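Serine-pyruvate aminotransferase (AgxT) (Sulfolobus solfataricus, PDB 3ZRP) passes the amino group of serine to pyruvate with the help of pyridoxal 5'-phosphate, and probably also acts on alanine and glyoxylate. Local coordinates at residues A38-G43 against L250-A255; T185-A190 against A195-L200. All blocks are in the same frame, centred on the assembly; numbering follows the deposited sequence. Where two conformers were deposited one is given.

Contact 1 (A38-G43 against L250-A255)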
ATOM      1  N   ALA A  38     -16.265  -3.196  -5.435  1.00 31.29           N
ATOM      2  CA  ALA A  38     -17.020  -3.327  -6.689  1.00 28.25           C
ATOM      3  C   ALA A  38     -17.393  -1.964  -7.275  1.00 27.06           C
ATOM      4  O   ALA A  38     -17.278  -1.731  -8.490  1.00 28.85           O
ATOM      5  CB  ALA A  38     -18.291  -4.180  -6.475  1.00 33.58           C
ATOM      6  N   TYR A  39     -17.848  -1.072  -6.407  1.00 26.29           N
ATOM      7  CA  TYR A  39     -18.224   0.263  -6.825  1.00 30.15           C
ATOM      8  C   TYR A  39     -17.032   1.063  -7.377  1.00 29.35           C
ATOM      9  O   TYR A  39     -17.154   1.783  -8.376  1.00 31.36           O
ATOM     10  CB  TYR A  39     -18.927   1.006  -5.687  1.00 31.34           C
ATOM     11  CG  TYR A  39     -19.466   2.342  -6.120  1.00 33.95           C
ATOM     12  CD1 TYR A  39     -20.766   2.452  -6.656  1.00 32.61           C
ATOM     13  CD2 TYR A  39     -18.680   3.491  -6.044  1.00 27.02           C
ATOM     14  CE1 TYR A  39     -21.271   3.695  -7.067  1.00 38.16           C
ATOM     15  CE2 TYR A  39     -19.171   4.723  -6.452  1.00 34.53           C
ATOM     16  CZ  TYR A  39     -20.466   4.818  -6.970  1.00 38.16           C
ATOM     17  OH  TYR A  39     -20.939   6.041  -7.380  1.00 43.19           O
ATOM     18  N   SER A  40     -15.879   0.955  -6.718  1.00 31.34           N
ATOM     19  CA  SER A  40     -14.678   1.641  -7.200  1.00 23.37           C
ATOM     20  C   SER A  40     -14.211   1.089  -8.539  1.00 25.71           C
ATOM     21  O   SER A  40     -13.800   1.851  -9.425  1.00 26.02           O
ATOM     22  CB  SER A  40     -13.558   1.575  -6.136  1.00 21.69           C
ATOM     23  OG  SER A  40     -13.994   2.214  -4.964  1.00 23.78           O
ATOM     24  N   LEU A  41     -14.282  -0.234  -8.689  1.00 26.96           N
ATOM     25  CA  LEU A  41     -13.943  -0.866  -9.941  1.00 30.94           C
ATOM     26  C   LEU A  41     -14.796  -0.304 -11.093  1.00 30.06           C
ATOM     27  O   LEU A  41     -14.258   0.026 -12.160  1.00 30.03           O
ATOM     28  CB  LEU A  41     -14.042  -2.395  -9.831  1.00 27.86           C
ATOM     29  CG  LEU A  41     -13.024  -3.055  -8.890  1.00 26.17           C
ATOM     30  CD1 LEU A  41     -13.327  -4.503  -8.726  1.00 26.27           C
ATOM     31  CD2 LEU A  41     -11.577  -2.873  -9.399  1.00 24.81           C
ATOM     32  N   LYS A  42     -16.106  -0.160 -10.867  1.00 32.93           N
ATOM     33  CA  LYS A  42     -16.992   0.441 -11.886  1.00 34.77           C
ATOM     34  C   LYS A  42     -16.657   1.901 -12.155  1.00 33.51           C
ATOM     35  O   LYS A  42     -16.675   2.346 -13.308  1.00 31.03           O
ATOM     36  CB  LYS A  42     -18.475   0.310 -11.495  1.00 38.47           C
ATOM     37  CG  LYS A  42     -18.932  -1.110 -11.473  1.00 38.10           C
ATOM     38  CD  LYS A  42     -20.384  -1.228 -11.071  1.00 47.23           C
ATOM     39  CE  LYS A  42     -20.662  -2.602 -10.463  1.00 48.67           C
ATOM     40  NZ  LYS A  42     -20.451  -3.714 -11.430  1.00 48.48           N
ATOM     41  N   GLY A  43     -16.321   2.615 -11.077  1.00 28.83           N
ATOM     42  CA  GLY A  43     -15.924   4.006 -11.132  1.00 30.80           C
ATOM     43  C   GLY A  43     -14.680   4.222 -11.962  1.00 31.11           C
ATOM     44  O   GLY A  43     -14.593   5.233 -12.664  1.00 33.45           O
ATOM     45  N   LEU A 250     -12.693   2.254   0.972  1.00 25.02           N
ATOM     46  CA  LEU A 250     -13.989   2.857   1.353  1.00 28.42           C
ATOM     47  C   LEU A 250     -14.009   4.344   0.966  1.00 29.36           C
ATOM     48  O   LEU A 250     -14.993   4.842   0.392  1.00 26.17           O
ATOM     49  CB  LEU A 250     -14.225   2.722   2.870  1.00 30.56           C
ATOM     50  CG  LEU A 250     -14.365   1.309   3.481  1.00 29.46           C
ATOM     51  CD1 LEU A 250     -14.579   1.384   5.005  1.00 28.51           C
ATOM     52  CD2 LEU A 250     -15.471   0.551   2.810  1.00 33.22           C
ATOM     53  N   GLN A 251     -12.920   5.049   1.302  1.00 25.96           N
ATOM     54  CA  GLN A 251     -12.774   6.456   0.926  1.00 28.41           C
ATOM     55  C   GLN A 251     -12.830   6.624  -0.603  1.00 25.16           C
ATOM     56  O   GLN A 251     -13.521   7.521  -1.111  1.00 24.15           O
ATOM     57  CB  GLN A 251     -11.488   7.058   1.532  1.00 27.47           C
ATOM     58  CG  GLN A 251     -11.552   7.155   3.060  1.00 28.65           C
ATOM     59  CD  GLN A 251     -10.205   7.389   3.745  1.00 32.80           C
ATOM     60  OE1 GLN A 251      -9.219   6.721   3.454  1.00 32.77           O
ATOM     61  NE2 GLN A 251     -10.178   8.318   4.693  1.00 34.80           N
ATOM     62  N   LEU A 252     -12.117   5.758  -1.327  1.00 26.53           N
ATOM     63  CA  LEU A 252     -12.118   5.770  -2.801  1.00 23.89           C
ATOM     64  C   LEU A 252     -13.541   5.617  -3.392  1.00 26.31           C
ATOM     65  O   LEU A 252     -13.881   6.290  -4.368  1.00 26.82           O
ATOM     66  CB  LEU A 252     -11.157   4.701  -3.402  1.00 23.59           C
ATOM     67  CG  LEU A 252     -11.062   4.668  -4.950  1.00 25.44           C
ATOM     68  CD1 LEU A 252     -10.514   5.999  -5.540  1.00 26.92           C
ATOM     69  CD2 LEU A 252     -10.240   3.482  -5.483  1.00 27.30           C
ATOM     70  N   ALA A 253     -14.360   4.734  -2.820  1.00 26.34           N
ATOM     71  CA  ALA A 253     -15.727   4.522  -3.365  1.00 25.29           C
ATOM     72  C   ALA A 253     -16.587   5.793  -3.251  1.00 27.30           C
ATOM     73  O   ALA A 253     -17.402   6.119  -4.149  1.00 26.36           O
ATOM     74  CB  ALA A 253     -16.406   3.344  -2.664  1.00 24.97           C
ATOM     75  N   GLU A 254     -16.387   6.502  -2.147  1.00 28.32           N
ATOM     76  CA  GLU A 254     -17.044   7.764  -1.896  1.00 28.27           C
ATOM     77  C   GLU A 254     -16.528   8.853  -2.839  1.00 30.44           C
ATOM     78  O   GLU A 254     -17.318   9.655  -3.327  1.00 30.31           O
ATOM     79  CB  GLU A 254     -16.857   8.179  -0.431  1.00 28.73           C
ATOM     80  CG  GLU A 254     -17.528   9.514  -0.026  1.00 37.02           C
ATOM     81  CD  GLU A 254     -19.074   9.520  -0.153  1.00 39.75           C
ATOM     82  OE1 GLU A 254     -19.694   8.466  -0.430  1.00 36.00           O
ATOM     83  OE2 GLU A 254     -19.668  10.602   0.036  1.00 42.30           O
ATOM     84  N   ALA A 255     -15.210   8.909  -3.084  1.00 27.90           N
ATOM     85  CA  ALA A 255     -14.699   9.829  -4.113  1.00 26.59           C
ATOM     86  C   ALA A 255     -15.380   9.550  -5.456  1.00 27.10           C
ATOM     87  O   ALA A 255     -15.839  10.482  -6.136  1.00 28.35           O
ATOM     88  CB  ALA A 255     -13.171   9.739  -4.243  1.00 28.81           C
TER
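Tyr39 lays its ring beside Ala253 where helix 31-48 meets helix 246-262, a helix pair packed on the edge strand 55-60 of the central sheet in this class-V aminotransferase. The crossing illustrates how small residues let helices come close: the axes of 38-43 and 250-255 approach to 8.6 Å and diverge by 45°. A chi1 of -174° swings Tyr39 CG opposite the backbone N and sends the ring toward the neighbouring helix, where CE2 comes to 3.2 Å from the backbone O of Ala253. Its neighbour on the ring, CD2, rests on the Ala253 methyl, and the side chain also touches Phe256 and Arg257 further along that helix. One residue on, Ser40 sits where the backbones are nearest, its CA 4.9 Å from the CA of Ala253. Its hydroxyl bonds back to Ala36 O within its own helix, which satisfies the oxygen while OG is pressed against the Ala253 backbone. Leu252 fills the flank toward the sheet, bringing CD2 within 3.9 Å of Ser40 CB and packing on Ile58 as well. Cutting Leu252 back to an alanine removes CG and both methyls and would probably leave Ser40 and Ile58 without the side chain they both pack against. The serine hydroxyl reaches in beside the small residue opposite, with Ser40 OG 3.3 Å from Ala253 CA and 3.5 Å from Ala253 CB.

Contact 2 (T185-A190 against A195-L200); sequences TASQKA and AGLGLL. With PLP (pyridoxal-5'-phosphate), chain C.
Thr185 and Leu199 pair through two backbone hydrogen bonds, each 2.9 Å long: Thr185 N gives to Leu199 O, and Leu199 N to Thr185 O. In the second, the donor stands well above the carbonyl plane, 43° out of it. Ser187 N extends the antiparallel pairing to Leu197 O at 3.1 Å, past the strand proper. There the Ser187 hydroxyl takes over from the backbone: it receives a weak bond from Leu197 N, while its stronger partner is Ala194 O in the intervening loop. A water bridges the two ends of the loop, giving a hydrogen to Gln188 OE1 and accepting one from Gly196 N, 2.7 Å from each. The other end of that amide, Gln188 NE2, donates to phosphate oxygen O1P of the cofactor at 3.0 Å, so both ends of the amide are held and its rotation is fixed. A turn about the CB-CG bond (chi2 -74°) bends the glutamine chain toward the phosphate. Next to it, Lys189 is extended beyond CG, and its NZ is bonded covalently to C4A of pyridoxal phosphate, as expected of the internal aldimine.

Packing adds to these bonds. Thr185 CG2 lies alongside Leu199 CB at 4.0 Å, and Gln188 CB meets Ala195 CB at 3.8 Å, with Thr243 and Pro244 of the second subunit against this pair. Gly196, at phi 132°, leaves no room for a side chain next to the preceding carbonyl. A hairpin that presents the Schiff-base lysine just beyond its first strand, and returns by the one antiparallel strand of a seven-stranded sheet, is the hallmark of fold-type I pyridoxal phosphate enzymes.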
ATOM      1  N   THR A 185      -3.618   4.926 -12.820  1.00 23.12           N
ATOM      2  CA  THR A 185      -3.615   6.136 -12.024  1.00 24.30           C
ATOM      3  C   THR A 185      -3.370   5.791 -10.532  1.00 23.89           C
ATOM      4  O   THR A 185      -2.991   4.644 -10.195  1.00 21.40           O
ATOM      5  CB  THR A 185      -4.895   7.011 -12.292  1.00 24.06           C
ATOM      6  OG1 THR A 185      -4.725   8.288 -11.689  1.00 23.80           O
ATOM      7  CG2 THR A 185      -6.179   6.375 -11.748  1.00 22.90           C
ATOM      8  N   ALA A 186      -3.529   6.779  -9.664  1.00 25.34           N
ATOM      9  CA  ALA A 186      -3.390   6.582  -8.213  1.00 24.26           C
ATOM     10  C   ALA A 186      -4.608   7.167  -7.521  1.00 24.05           C
ATOM     11  O   ALA A 186      -5.352   7.928  -8.136  1.00 24.05           O
ATOM     12  CB  ALA A 186      -2.103   7.269  -7.698  1.00 23.15           C
ATOM     13  N   SER A 187      -4.806   6.844  -6.241  1.00 22.88           N
ATOM     14  CA  SER A 187      -5.979   7.341  -5.536  1.00 22.95           C
ATOM     15  C   SER A 187      -5.931   8.830  -5.150  1.00 24.54           C
ATOM     16  O   SER A 187      -6.965   9.490  -5.034  1.00 25.02           O
ATOM     17  CB  SER A 187      -6.317   6.445  -4.339  1.00 23.42           C
ATOM     18  OG  SER A 187      -5.213   6.252  -3.474  1.00 21.08           O
ATOM     19  N   GLN A 188      -4.728   9.355  -4.963  1.00 25.20           N
ATOM     20  CA  GLN A 188      -4.556  10.633  -4.267  1.00 25.56           C
ATOM     21  C   GLN A 188      -4.369  11.860  -5.143  1.00 28.63           C
ATOM     22  O   GLN A 188      -4.108  12.954  -4.606  1.00 28.68           O
ATOM     23  CB  GLN A 188      -3.376  10.549  -3.259  1.00 26.83           C
ATOM     24  CG  GLN A 188      -1.929  10.639  -3.851  1.00 25.76           C
ATOM     25  CD  GLN A 188      -1.447   9.361  -4.594  1.00 25.14           C
ATOM     26  OE1 GLN A 188      -2.146   8.337  -4.650  1.00 27.32           O
ATOM     27  NE2 GLN A 188      -0.274   9.456  -5.219  1.00 24.29           N
ATOM     28  N   LYS A 189      -4.481  11.720  -6.462  1.00 27.95           N
ATOM     29  CA  LYS A 189      -4.228  12.906  -7.304  1.00 30.84           C
ATOM     30  C   LYS A 189      -5.557  13.531  -7.801  1.00 35.48           C
ATOM     31  O   LYS A 189      -6.339  14.052  -6.965  1.00 32.62           O
ATOM     32  CB  LYS A 189      -3.092  12.679  -8.341  1.00 33.10           C
ATOM     33  CG  LYS A 189      -1.666  12.526  -7.647  1.00 38.15           C
ATOM     34  CD  LYS A 189      -0.375  12.677  -8.517  1.00 44.74           C
ATOM     35  CE  LYS A 189       0.935  12.122  -7.787  1.00 41.91           C
ATOM     36  NZ  LYS A 189       2.269  12.170  -8.563  1.00 42.19           N
ATOM     37  N   ALA A 190      -5.863  13.466  -9.100  1.00 32.02           N
ATOM     38  CA  ALA A 190      -7.075  14.140  -9.595  1.00 31.66           C
ATOM     39  C   ALA A 190      -8.384  13.477  -9.144  1.00 37.39           C
ATOM     40  O   ALA A 190      -9.455  14.104  -9.186  1.00 32.12           O
ATOM     41  CB  ALA A 190      -7.026  14.348 -11.107  1.00 34.11           C
ATOM     42  N   ALA A 195      -4.350   8.572  -0.083  1.00 23.93           N
ATOM     43  CA  ALA A 195      -3.241   7.827  -0.697  1.00 23.69           C
ATOM     44  C   ALA A 195      -3.179   6.376  -0.236  1.00 26.53           C
ATOM     45  O   ALA A 195      -3.660   6.056   0.869  1.00 26.36           O
ATOM     46  CB  ALA A 195      -1.895   8.529  -0.396  1.00 25.45           C
ATOM     47  N   GLY A 196      -2.614   5.502  -1.086  1.00 23.71           N
ATOM     48  CA  GLY A 196      -2.427   4.082  -0.733  1.00 25.10           C
ATOM     49  C   GLY A 196      -2.870   3.042  -1.756  1.00 23.92           C
ATOM     50  O   GLY A 196      -2.707   1.844  -1.529  1.00 22.38           O
ATOM     51  N   LEU A 197      -3.398   3.507  -2.890  1.00 21.52           N
ATOM     52  CA  LEU A 197      -3.899   2.625  -3.953  1.00 23.46           C
ATOM     53  C   LEU A 197      -3.355   3.003  -5.322  1.00 18.71           C
ATOM     54  O   LEU A 197      -3.339   4.191  -5.678  1.00 21.68           O
ATOM     55  CB  LEU A 197      -5.436   2.668  -4.006  1.00 22.49           C
ATOM     56  CG  LEU A 197      -6.181   2.271  -2.733  1.00 24.78           C
ATOM     57  CD1 LEU A 197      -7.698   2.588  -2.903  1.00 25.73           C
ATOM     58  CD2 LEU A 197      -5.948   0.805  -2.409  1.00 23.87           C
ATOM     59  N   GLY A 198      -2.918   1.998  -6.079  1.00 20.07           N
ATOM     60  CA  GLY A 198      -2.661   2.149  -7.507  1.00 18.35           C
ATOM     61  C   GLY A 198      -3.897   1.602  -8.214  1.00 20.14           C
ATOM     62  O   GLY A 198      -4.555   0.730  -7.655  1.00 23.88           O
ATOM     63  N   LEU A 199      -4.248   2.165  -9.374  1.00 21.01           N
ATOM     64  CA  LEU A 199      -5.464   1.760 -10.099  0.60 20.91           C
ATOM     65  C   LEU A 199      -5.160   1.485 -11.560  1.00 21.77           C
ATOM     66  O   LEU A 199      -4.474   2.256 -12.208  1.00 24.74           O
ATOM     67  CB  LEU A 199      -6.546   2.842 -10.004  0.60 22.81           C
ATOM     68  CG  LEU A 199      -7.263   3.080  -8.677  0.60 25.20           C
ATOM     69  CD1 LEU A 199      -6.382   3.851  -7.772  0.60 20.57           C
ATOM     70  CD2 LEU A 199      -8.557   3.850  -8.921  0.60 21.72           C
ATOM     71  N   LEU A 200      -5.684   0.382 -12.104  1.00 24.38           N
ATOM     72  CA  LEU A 200      -5.332  -0.006 -13.475  1.00 22.53           C
ATOM     73  C   LEU A 200      -6.576  -0.425 -14.226  1.00 27.20           C
ATOM     74  O   LEU A 200      -7.461  -0.974 -13.630  1.00 25.73           O
ATOM     75  CB  LEU A 200      -4.308  -1.169 -13.478  1.00 24.76           C
ATOM     76  CG  LEU A 200      -2.960  -0.867 -12.763  1.00 23.30           C
ATOM     77  CD1 LEU A 200      -2.937  -1.491 -11.324  1.00 23.81           C
ATOM     78  CD2 LEU A 200      -1.781  -1.336 -13.557  1.00 22.96           C
TER
HETATM   79  N1  PLP C1189       3.461   9.225 -12.347  1.00 22.35           N
HETATM   80  C2  PLP C1189       3.127  10.556 -12.244  1.00 25.13           C
HETATM   81  C2A PLP C1189       2.821  11.326 -13.503  1.00 25.55           C
HETATM   82  C3  PLP C1189       3.051  11.185 -10.981  1.00 23.99           C
HETATM   83  O3  PLP C1189       2.711  12.362 -10.903  1.00 24.86           O
HETATM   84  C4  PLP C1189       3.315  10.458  -9.814  1.00 26.73           C
HETATM   85  C4A PLP C1189       3.187  11.161  -8.457  1.00 31.91           C
HETATM   86  C5  PLP C1189       3.680   9.103  -9.964  1.00 24.54           C
HETATM   87  C6  PLP C1189       3.725   8.482 -11.229  1.00 21.33           C
HETATM   88  C5A PLP C1189       4.004   8.217  -8.797  1.00 21.58           C
HETATM   89  O4P PLP C1189       2.884   7.933  -7.955  1.00 25.49           O
HETATM   90  P   PLP C1189       3.030   7.455  -6.450  1.00 23.00           P
HETATM   91  O1P PLP C1189       1.599   7.309  -6.039  1.00 19.31           O
HETATM   92  O2P PLP C1189       3.736   8.602  -5.807  1.00 23.75           O
HETATM   93  O3P PLP C1189       3.818   6.197  -6.554  1.00 17.64           O
HETATM   94  O   HOH W   1      -1.122   6.213  -3.261  1.00 24.13           O

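Overall arrangement
The two contacts lie about 11 Å apart, centre to centre, and meet directly: Leu252 CD2 of contact 1 packs on Leu197 CD1 of contact 2 at 3.7 Å. Along the chain contact 2 is nested inside contact 1, in the order 38-43, 185-190, 195-200, 250-255. Strand 55-60, which pairs with strand 197-202 at the edge of the central sheet, links them, since Ile58 touches Leu197 of the hairpin as well as Ser40 and Leu252 on the contact 1 side. The helix pair therefore backs the sheet on which the cofactor-bearing hairpin lies, with the Leu252 side chain about 12 Å from a bound cofactor, an example of distant sequence segments converging in one core.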